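Local coordinates for protein group 3 allergen SMIPP-S Yv6023A04 (Sarcoptes scabiei type hominis, PDB 3H7O) that belongs to the trypsin-like (S1) serine protease family but is an inactivated paralogue, so the endopeptidase activity assigned to its family is doubtful here, at residues Q56-N61 with G103-P108; H75-F80 with Q222-K227; S165-C170 with G215-W220. The protein carries 3 engineered substitutions. All coordinates share one frame; numbering follows the deposited sequence.

How the contacts relate
Contact 1 closes the barrel side of a trypsin-like fold on the connection between strands 91-95 and 123-128, while contacts 2 and 3 bring helix 218-225 and the residues leading into it against the barrel and against the turn before strand 168-172. Strands 54-57 (contact 1) and 68-78 (contact 2) are neighbours in the closed six-stranded antiparallel barrel, yet the contact centres are about 22 Å apart. Contact 3 lies about 25 Å from contact 1 and 15 Å from contact 2 between centres, touching the latter where Trp220 packs on residues 77-79. In sequence, contact 1 closes before contact 3 opens, and contact 3 is nested within contact 2. The shared helix thus bridges both sheets, between Tyr77 and Gln167.

Contact 1 (Q56-N61 with G103-P108); sequences QYESTN and GLKSKP
The chain leaves strand 54-57 at Glu58, whose positive phi (62°) turns it out of the strand, and it comes closest to the loop 103-108 at Lys105, with Glu58 CA and Lys105 CA 4.8 Å apart. Glu58 has the largest share of the meeting and touches both Lys105 and Ser106. Its chain is extended beyond CG, which lays the carboxylate beside Ser106. Ser106 OG donates to Glu58 OE2 over 2.6 Å, and OE2 receives the bond on its anti lone pair, the one pointing away from OE1. The second oxygen, OE1, forms a salt bridge with Lys68 of the adjacent barrel strand. A glutamate suits this place because its two oxygens serve two partners, and both would be expected to favour the charged form. Lys105 crosses the Glu58 side chain at about a right angle, with Lys105 CB 3.6 Å from Glu58 CG. It contributes its aliphatic part here, since NZ remains 5.3 Å from Glu58 OE1.

In the trypsin-like fold this joins the end of barrel strand 54-57 to the long connection between strands 91-95 and 123-128. Tyr57 adds its ring edge: CD1 lies 3.8 Å from Ser106 CB, which sits near the ring plane, while the hydroxyl is hydrogen-bonded to the backbone N of Lys100 in the same connection. Ser106 is small enough to meet both the ring edge and the neighbouring carboxylate, and its side chain also touches Ile32 of strand 26-32. A water between the two backbones accepts from Glu58 N at 2.8 Å and lies 3.1 Å from Lys105 O, to which it can donate.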
loop_
_atom_site.group_PDB
_atom_site.type_symbol
_atom_site.label_atom_id
_atom_site.label_comp_id
_atom_site.label_asym_id
_atom_site.label_seq_id
_atom_site.Cartn_x
_atom_site.Cartn_y
_atom_site.Cartn_z
ATOM N N GLN A 56 -0.715 11.160 5.526
ATOM C CA GLN A 56 -0.585 11.091 6.977
ATOM C C GLN A 56 0.498 10.074 7.327
ATOM O O GLN A 56 0.459 8.922 6.874
ATOM C CB GLN A 56 -1.919 10.723 7.641
ATOM C CG GLN A 56 -1.876 10.736 9.181
ATOM C CD GLN A 56 -3.249 10.635 9.839
ATOM O OE1 GLN A 56 -4.277 10.511 9.170
ATOM N NE2 GLN A 56 -3.267 10.694 11.167
ATOM N N TYR A 57 1.459 10.507 8.135
ATOM C CA TYR A 57 2.613 9.676 8.465
ATOM C C TYR A 57 2.988 9.767 9.941
ATOM O O TYR A 57 2.456 10.607 10.668
ATOM C CB TYR A 57 3.802 9.975 7.530
ATOM C CG TYR A 57 4.342 11.399 7.512
ATOM C CD1 TYR A 57 5.645 11.669 7.942
ATOM C CD2 TYR A 57 3.580 12.464 7.023
ATOM C CE1 TYR A 57 6.168 12.968 7.912
ATOM C CE2 TYR A 57 4.093 13.769 6.993
ATOM C CZ TYR A 57 5.389 14.010 7.437
ATOM O OH TYR A 57 5.904 15.292 7.405
ATOM N N GLU A 58 3.871 8.868 10.384
ATOM C CA GLU A 58 4.293 8.769 11.789
ATOM C C GLU A 58 3.139 8.431 12.735
ATOM O O GLU A 58 3.159 8.818 13.903
ATOM C CB GLU A 58 5.008 10.053 12.250
ATOM C CG GLU A 58 6.222 10.432 11.413
ATOM C CD GLU A 58 7.075 11.527 12.033
ATOM O OE1 GLU A 58 6.680 12.098 13.072
ATOM O OE2 GLU A 58 8.154 11.815 11.474
ATOM N N SER A 59 2.155 7.684 12.234
ATOM C CA SER A 59 0.898 7.478 12.952
ATOM C C SER A 59 0.659 6.030 13.372
ATOM O O SER A 59 0.622 5.123 12.544
ATOM C CB SER A 59 -0.289 7.989 12.116
ATOM O OG SER A 59 -1.522 7.749 12.778
ATOM N N THR A 60 0.459 5.835 14.669
ATOM C CA THR A 60 0.160 4.515 15.216
ATOM C C THR A 60 -1.355 4.305 15.293
ATOM O O THR A 60 -1.836 3.176 15.397
ATOM C CB THR A 60 0.862 4.341 16.580
ATOM O OG1 THR A 60 2.279 4.433 16.372
ATOM C CG2 THR A 60 0.534 2.996 17.226
ATOM N N ASN A 61 -2.093 5.413 15.237
ATOM C CA ASN A 61 -3.548 5.407 15.139
ATOM C C ASN A 61 -3.973 6.712 14.479
ATOM O O ASN A 61 -3.639 7.789 14.968
ATOM C CB ASN A 61 -4.203 5.244 16.519
ATOM C CG ASN A 61 -5.725 5.229 16.448
ATOM O OD1 ASN A 61 -6.358 6.239 16.131
ATOM N ND2 ASN A 61 -6.319 4.083 16.754
ATOM N N GLY A 103 13.721 9.639 10.477
ATOM C CA GLY A 103 14.465 8.376 10.458
ATOM C C GLY A 103 14.063 7.400 11.549
ATOM O O GLY A 103 14.740 6.394 11.768
ATOM N N LEU A 104 12.953 7.699 12.223
ATOM C CA LEU A 104 12.494 6.937 13.381
ATOM C C LEU A 104 11.021 6.535 13.223
ATOM O O LEU A 104 10.704 5.357 13.037
ATOM C CB LEU A 104 12.706 7.754 14.666
ATOM C CG LEU A 104 14.125 8.256 14.973
ATOM C CD1 LEU A 104 14.116 9.390 16.005
ATOM C CD2 LEU A 104 15.043 7.121 15.422
ATOM N N LYS A 105 10.127 7.516 13.293
ATOM C CA LYS A 105 8.706 7.276 13.056
ATOM C C LYS A 105 8.403 7.303 11.564
ATOM O O LYS A 105 7.392 6.756 11.122
ATOM C CB LYS A 105 7.851 8.317 13.776
ATOM C CG LYS A 105 7.859 8.221 15.293
ATOM C CD LYS A 105 7.009 9.338 15.881
ATOM C CE LYS A 105 6.675 9.091 17.333
ATOM N NZ LYS A 105 5.529 9.941 17.758
ATOM N N SER A 106 9.282 7.948 10.796
ATOM C CA SER A 106 9.141 8.025 9.342
ATOM C C SER A 106 10.482 7.802 8.654
ATOM O O SER A 106 11.452 8.532 8.886
ATOM C CB SER A 106 8.512 9.356 8.917
ATOM O OG SER A 106 9.214 10.453 9.478
ATOM N N LYS A 107 10.526 6.774 7.814
ATOM C CA LYS A 107 11.764 6.310 7.204
ATOM C C LYS A 107 11.405 5.687 5.861
ATOM O O LYS A 107 10.389 5.011 5.758
ATOM C CB LYS A 107 12.428 5.274 8.120
ATOM C CG LYS A 107 13.862 4.925 7.779
ATOM C CD LYS A 107 14.407 3.856 8.714
ATOM C CE LYS A 107 15.719 3.300 8.193
ATOM N NZ LYS A 107 16.450 2.521 9.226
ATOM N N PRO A 108 12.228 5.912 4.822
ATOM C CA PRO A 108 11.890 5.292 3.547
ATOM C C PRO A 108 12.125 3.783 3.564
ATOM O O PRO A 108 13.018 3.299 4.262
ATOM C CB PRO A 108 12.854 5.965 2.558
ATOM C CG PRO A 108 13.418 7.146 3.283
ATOM C CD PRO A 108 13.423 6.764 4.717
HETATM O O HOH W 1 5.363 7.024 8.824
#

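Contact 2 (H75-F80 with Q222-K227); sequences HVYLSF and QDIIKK
An apolar packing contact, with a tyrosine ring at its centre, joins barrel strand 68-78 to the C-terminal helix 218-225 and the residues after it. Tyr77 CA and Ile224 CA, the closest such pair, are 8.1 Å apart, so the gap is bridged by side chains. Ile224 sets its CG2 methyl over one face of the Tyr77 ring, 4.0 Å from the centroid and 23° off the ring normal, a CH-pi contact displaced toward the CD2 side. Its other branch puts Ile224 CD1 over the same face, 3.9 Å from Tyr77 CD1. With CG1 beside the backbone N (chi1 -53°) and a further bend at chi2, the two methyls lie side by side, one toward CD2 and one toward CD1. A beta-branched isoleucine suits the spot by offering two methyl groups to one flat surface, and it also packs on Ile92 of strand 91-95. The opposite face is taken by His75, two residues earlier on the strand, whose CD2 stands 3.2 Å above the ring centre.

At the phenol end Lys227 passes with its methylenes, bringing CD to 3.4 Å from Tyr77 OH. The hydroxyl itself is hydrogen-bonded to Glu94 OE1 on the neighbouring strand. Tyrosine therefore does two jobs: its ring gives the helix an apolar seat, while its polar end is satisfied within the barrel, and the lysine contributes through its hydrocarbon part.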
loop_
_atom_site.group_PDB
_atom_site.type_symbol
_atom_site.label_atom_id
_atom_site.label_comp_id
_atom_site.label_asym_id
_atom_site.label_seq_id
_atom_site.Cartn_x
_atom_site.Cartn_y
_atom_site.Cartn_z
ATOM N N HIS A 75 1.648 15.885 -7.892
ATOM C CA HIS A 75 1.474 15.044 -9.079
ATOM C C HIS A 75 1.233 13.583 -8.715
ATOM O O HIS A 75 1.717 13.103 -7.689
ATOM C CB HIS A 75 2.694 15.152 -10.003
ATOM C CG HIS A 75 2.445 14.669 -11.399
ATOM N ND1 HIS A 75 1.894 15.471 -12.377
ATOM C CD2 HIS A 75 2.679 13.470 -11.985
ATOM C CE1 HIS A 75 1.795 14.785 -13.503
ATOM N NE2 HIS A 75 2.263 13.569 -13.293
ATOM N N VAL A 76 0.479 12.897 -9.572
ATOM C CA VAL A 76 0.221 11.467 -9.458
ATOM C C VAL A 76 0.797 10.790 -10.702
ATOM O O VAL A 76 0.398 11.108 -11.827
ATOM C CB VAL A 76 -1.300 11.165 -9.346
ATOM C CG1 VAL A 76 -1.561 9.662 -9.328
ATOM C CG2 VAL A 76 -1.893 11.824 -8.107
ATOM N N TYR A 77 1.745 9.877 -10.498
ATOM C CA TYR A 77 2.358 9.140 -11.607
ATOM C C TYR A 77 1.763 7.748 -11.710
ATOM O O TYR A 77 1.782 6.988 -10.742
ATOM C CB TYR A 77 3.877 9.032 -11.433
ATOM C CG TYR A 77 4.618 10.344 -11.548
ATOM C CD1 TYR A 77 4.999 10.849 -12.795
ATOM C CD2 TYR A 77 4.947 11.078 -10.411
ATOM C CE1 TYR A 77 5.688 12.059 -12.903
ATOM C CE2 TYR A 77 5.630 12.286 -10.507
ATOM C CZ TYR A 77 5.996 12.771 -11.753
ATOM O OH TYR A 77 6.674 13.966 -11.840
ATOM N N LEU A 78 1.258 7.420 -12.895
ATOM C CA LEU A 78 0.675 6.108 -13.172
ATOM C C LEU A 78 1.499 5.365 -14.225
ATOM O O LEU A 78 2.227 5.982 -15.008
ATOM C CB LEU A 78 -0.780 6.256 -13.645
ATOM C CG LEU A 78 -1.762 7.044 -12.763
ATOM C CD1 LEU A 78 -3.057 7.323 -13.515
ATOM C CD2 LEU A 78 -2.048 6.332 -11.442
ATOM N N SER A 79 1.391 4.037 -14.230
ATOM C CA SER A 79 2.076 3.209 -15.220
ATOM C C SER A 79 1.074 2.317 -15.950
ATOM O O SER A 79 0.931 1.134 -15.628
ATOM C CB SER A 79 3.177 2.368 -14.563
ATOM O OG SER A 79 3.872 1.595 -15.531
ATOM N N PHE A 80 0.381 2.903 -16.926
ATOM C CA PHE A 80 -0.624 2.199 -17.729
ATOM C C PHE A 80 -1.695 1.539 -16.857
ATOM O O PHE A 80 -2.046 0.373 -17.067
ATOM C CB PHE A 80 0.031 1.154 -18.655
ATOM C CG PHE A 80 1.083 1.717 -19.578
ATOM C CD1 PHE A 80 0.757 2.092 -20.880
ATOM C CD2 PHE A 80 2.407 1.850 -19.153
ATOM C CE1 PHE A 80 1.728 2.606 -21.744
ATOM C CE2 PHE A 80 3.386 2.363 -20.006
ATOM C CZ PHE A 80 3.045 2.743 -21.305
ATOM N N GLN A 222 12.416 3.974 -9.895
ATOM C CA GLN A 222 13.728 4.632 -9.852
ATOM C C GLN A 222 13.797 5.851 -10.771
ATOM O O GLN A 222 14.385 6.868 -10.404
ATOM C CB GLN A 222 14.852 3.651 -10.199
ATOM C CG GLN A 222 15.233 2.698 -9.073
ATOM C CD GLN A 222 16.164 1.580 -9.527
ATOM O OE1 GLN A 222 16.433 1.412 -10.721
ATOM N NE2 GLN A 222 16.657 0.803 -8.570
ATOM N N ASP A 223 13.186 5.742 -11.951
ATOM C CA ASP A 223 13.091 6.861 -12.898
ATOM C C ASP A 223 12.329 8.058 -12.329
ATOM O O ASP A 223 12.702 9.207 -12.563
ATOM C CB ASP A 223 12.443 6.409 -14.211
ATOM C CG ASP A 223 13.382 5.589 -15.080
ATOM O OD1 ASP A 223 14.612 5.641 -14.862
ATOM O OD2 ASP A 223 12.883 4.892 -15.990
ATOM N N ILE A 224 11.259 7.784 -11.590
ATOM C CA ILE A 224 10.471 8.843 -10.957
ATOM C C ILE A 224 11.200 9.428 -9.740
ATOM O O ILE A 224 11.259 10.646 -9.584
ATOM C CB ILE A 224 9.047 8.354 -10.567
ATOM C CG1 ILE A 224 8.320 7.719 -11.769
ATOM C CG2 ILE A 224 8.219 9.482 -9.941
ATOM C CD1 ILE A 224 8.156 8.610 -12.995
ATOM N N ILE A 225 11.758 8.558 -8.895
ATOM C CA ILE A 225 12.486 8.977 -7.684
ATOM C C ILE A 225 13.622 9.954 -7.991
ATOM O O ILE A 225 13.839 10.912 -7.246
ATOM C CB ILE A 225 13.035 7.758 -6.879
ATOM C CG1 ILE A 225 11.920 7.108 -6.061
ATOM C CG2 ILE A 225 14.193 8.170 -5.952
ATOM C CD1 ILE A 225 12.368 5.882 -5.278
ATOM N N LYS A 226 14.328 9.714 -9.093
ATOM C CA LYS A 226 15.481 10.537 -9.477
ATOM C C LYS A 226 15.112 11.944 -9.974
ATOM O O LYS A 226 15.995 12.777 -10.188
ATOM C CB LYS A 226 16.352 9.801 -10.507
ATOM C CG LYS A 226 15.716 9.639 -11.885
ATOM C CD LYS A 226 16.443 8.606 -12.741
ATOM C CE LYS A 226 17.695 9.168 -13.385
ATOM N NZ LYS A 226 18.343 8.162 -14.277
ATOM N N LYS A 227 13.814 12.203 -10.145
ATOM C CA LYS A 227 13.321 13.525 -10.563
ATOM C C LYS A 227 13.649 14.625 -9.552
ATOM O O LYS A 227 13.897 15.769 -9.936
ATOM C CB LYS A 227 11.812 13.497 -10.824
ATOM C CG LYS A 227 11.397 12.749 -12.082
ATOM C CD LYS A 227 9.907 12.921 -12.354
ATOM C CE LYS A 227 9.441 12.059 -13.519
ATOM N NZ LYS A 227 10.114 12.397 -14.806
#

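Contact 3 (S165-C170 with G215-W220); sequences SLQVFC and GSYVSW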
loop_
_atom_site.group_PDB
_atom_site.type_symbol
_atom_site.label_atom_id
_atom_site.label_comp_id
_atom_site.label_asym_id
_atom_site.label_seq_id
_atom_site.Cartn_x
_atom_site.Cartn_y
_atom_site.Cartn_z
ATOM N N SER A 165 -2.714 -9.864 -13.252
ATOM C CA SER A 165 -1.574 -9.680 -14.146
ATOM C C SER A 165 -0.366 -10.546 -13.782
ATOM O O SER A 165 -0.371 -11.275 -12.784
ATOM C CB SER A 165 -1.157 -8.208 -14.145
ATOM O OG SER A 165 -0.472 -7.884 -12.946
ATOM N N LEU A 166 0.670 -10.441 -14.607
ATOM C CA LEU A 166 1.950 -11.095 -14.371
ATOM C C LEU A 166 2.727 -10.428 -13.237
ATOM O O LEU A 166 3.620 -11.037 -12.644
ATOM C CB LEU A 166 2.789 -11.079 -15.656
ATOM C CG LEU A 166 2.311 -11.965 -16.811
ATOM C CD1 LEU A 166 2.950 -11.530 -18.131
ATOM C CD2 LEU A 166 2.614 -13.429 -16.525
ATOM N N GLN A 167 2.377 -9.181 -12.932
ATOM C CA GLN A 167 3.152 -8.376 -11.998
ATOM C C GLN A 167 2.579 -8.381 -10.577
ATOM O O GLN A 167 2.573 -7.354 -9.895
ATOM C CB GLN A 167 3.304 -6.945 -12.528
ATOM C CG GLN A 167 4.187 -6.823 -13.775
ATOM C CD GLN A 167 3.484 -7.224 -15.058
ATOM O OE1 GLN A 167 2.276 -7.037 -15.205
ATOM N NE2 GLN A 167 4.243 -7.773 -16.001
ATOM N N VAL A 168 2.105 -9.542 -10.138
ATOM C CA VAL A 168 1.571 -9.694 -8.785
ATOM C C VAL A 168 2.137 -10.932 -8.088
ATOM O O VAL A 168 2.715 -11.812 -8.728
ATOM C CB VAL A 168 0.005 -9.741 -8.756
ATOM C CG1 VAL A 168 -0.605 -8.449 -9.320
ATOM C CG2 VAL A 168 -0.543 -10.977 -9.477
ATOM N N PHE A 169 1.999 -10.970 -6.766
ATOM C CA PHE A 169 2.132 -12.208 -6.016
ATOM C C PHE A 169 0.995 -12.286 -5.007
ATOM O O PHE A 169 0.326 -11.280 -4.719
ATOM C CB PHE A 169 3.509 -12.348 -5.338
ATOM C CG PHE A 169 3.740 -11.388 -4.201
ATOM C CD1 PHE A 169 4.324 -10.146 -4.430
ATOM C CD2 PHE A 169 3.392 -11.732 -2.897
ATOM C CE1 PHE A 169 4.543 -9.254 -3.378
ATOM C CE2 PHE A 169 3.606 -10.844 -1.836
ATOM C CZ PHE A 169 4.185 -9.611 -2.076
ATOM N N CYS A 170 0.769 -13.483 -4.486
ATOM C CA CYS A 170 -0.292 -13.695 -3.513
ATOM C C CYS A 170 0.266 -14.182 -2.189
ATOM O O CYS A 170 1.300 -14.850 -2.146
ATOM C CB CYS A 170 -1.318 -14.686 -4.053
ATOM S SG CYS A 170 -2.143 -14.147 -5.562
ATOM N N GLY A 215 9.097 -5.338 -7.490
ATOM C CA GLY A 215 10.221 -5.688 -8.368
ATOM C C GLY A 215 9.944 -5.483 -9.850
ATOM O O GLY A 215 10.852 -5.161 -10.617
ATOM N N SER A 216 8.684 -5.660 -10.249
ATOM C CA SER A 216 8.277 -5.491 -11.647
ATOM C C SER A 216 8.250 -4.033 -12.105
ATOM O O SER A 216 8.284 -3.762 -13.306
ATOM C CB SER A 216 6.907 -6.122 -11.880
ATOM O OG SER A 216 6.930 -7.501 -11.571
ATOM N N TYR A 217 8.190 -3.108 -11.148
ATOM C CA TYR A 217 8.063 -1.677 -11.443
ATOM C C TYR A 217 9.237 -0.844 -10.938
ATOM O O TYR A 217 9.222 0.383 -11.058
ATOM C CB TYR A 217 6.759 -1.124 -10.851
ATOM C CG TYR A 217 5.517 -1.804 -11.381
ATOM C CD1 TYR A 217 4.867 -1.324 -12.520
ATOM C CD2 TYR A 217 4.994 -2.934 -10.746
ATOM C CE1 TYR A 217 3.730 -1.950 -13.009
ATOM C CE2 TYR A 217 3.858 -3.571 -11.232
ATOM C CZ TYR A 217 3.230 -3.072 -12.360
ATOM O OH TYR A 217 2.104 -3.700 -12.841
ATOM N N VAL A 218 10.253 -1.504 -10.388
ATOM C CA VAL A 218 11.325 -0.786 -9.700
ATOM C C VAL A 218 12.175 0.081 -10.645
ATOM O O VAL A 218 12.703 1.110 -10.229
ATOM C CB VAL A 218 12.167 -1.723 -8.778
ATOM C CG1 VAL A 218 13.207 -2.483 -9.559
ATOM C CG2 VAL A 218 12.814 -0.926 -7.653
ATOM N N SER A 219 12.271 -0.322 -11.913
ATOM C CA SER A 219 12.933 0.492 -12.933
ATOM C C SER A 219 12.175 1.805 -13.156
ATOM O O SER A 219 12.777 2.883 -13.208
ATOM C CB SER A 219 13.054 -0.288 -14.244
ATOM O OG SER A 219 13.709 0.482 -15.229
ATOM N N TRP A 220 10.853 1.698 -13.271
ATOM C CA TRP A 220 9.971 2.850 -13.430
ATOM C C TRP A 220 9.974 3.733 -12.177
ATOM O O TRP A 220 10.029 4.959 -12.282
ATOM C CB TRP A 220 8.552 2.377 -13.778
ATOM C CG TRP A 220 7.482 3.430 -13.652
ATOM C CD1 TRP A 220 7.308 4.526 -14.452
ATOM C CD2 TRP A 220 6.436 3.477 -12.671
ATOM N NE1 TRP A 220 6.220 5.255 -14.026
ATOM C CE2 TRP A 220 5.666 4.634 -12.938
ATOM C CE3 TRP A 220 6.072 2.655 -11.596
ATOM C CZ2 TRP A 220 4.555 4.990 -12.165
ATOM C CZ3 TRP A 220 4.964 3.009 -10.825
ATOM C CH2 TRP A 220 4.220 4.168 -11.118
HETATM O O HOH W 2 -0.369 -5.336 -12.316
#
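Gln167 meets Ser216 and Tyr217 through the aliphatic half of its side chain. CG of Gln167 comes to 3.4 Å from CB of Ser216, and CB of Gln167 lies 3.5 Å from the OH of Tyr217. The glutamine and the tyrosine cross at about a right angle, with amide and ring planes 78° apart. A bend at chi2 (79°) carries the amide back from the other segment, which explains why methylenes rather than polar atoms do the touching. Ser216 is short enough for Gln167 to pack against its CB, while its OG makes a weak hydrogen bond to Glu115.

The phenol is fixed by its polar partners: Tyr217 OH is hydrogen-bonded to Asn88 OD1 and also accepts from a water at 3.0 Å. The same water lies 2.6 Å from Ser165 OG, linking the two segments. Ser165 OG in turn accepts from Gln167 N over 3.1 Å, forming an ST turn that shapes the backbone just before the glutamine. Further out, Gln167 is backbone-bonded to Lys213, Phe169 to Phe211 and Cys170 to Val150, and Cys170 closes a disulfide with Cys155 of helix 152-159.

Strand 168-172 thus pairs with strands 209-213 and 143-150 in the second sheet, and the turn ahead of it packs on the residues leading into helix 218-225, the C-terminal helix characteristic of chymotrypsin-like proteases.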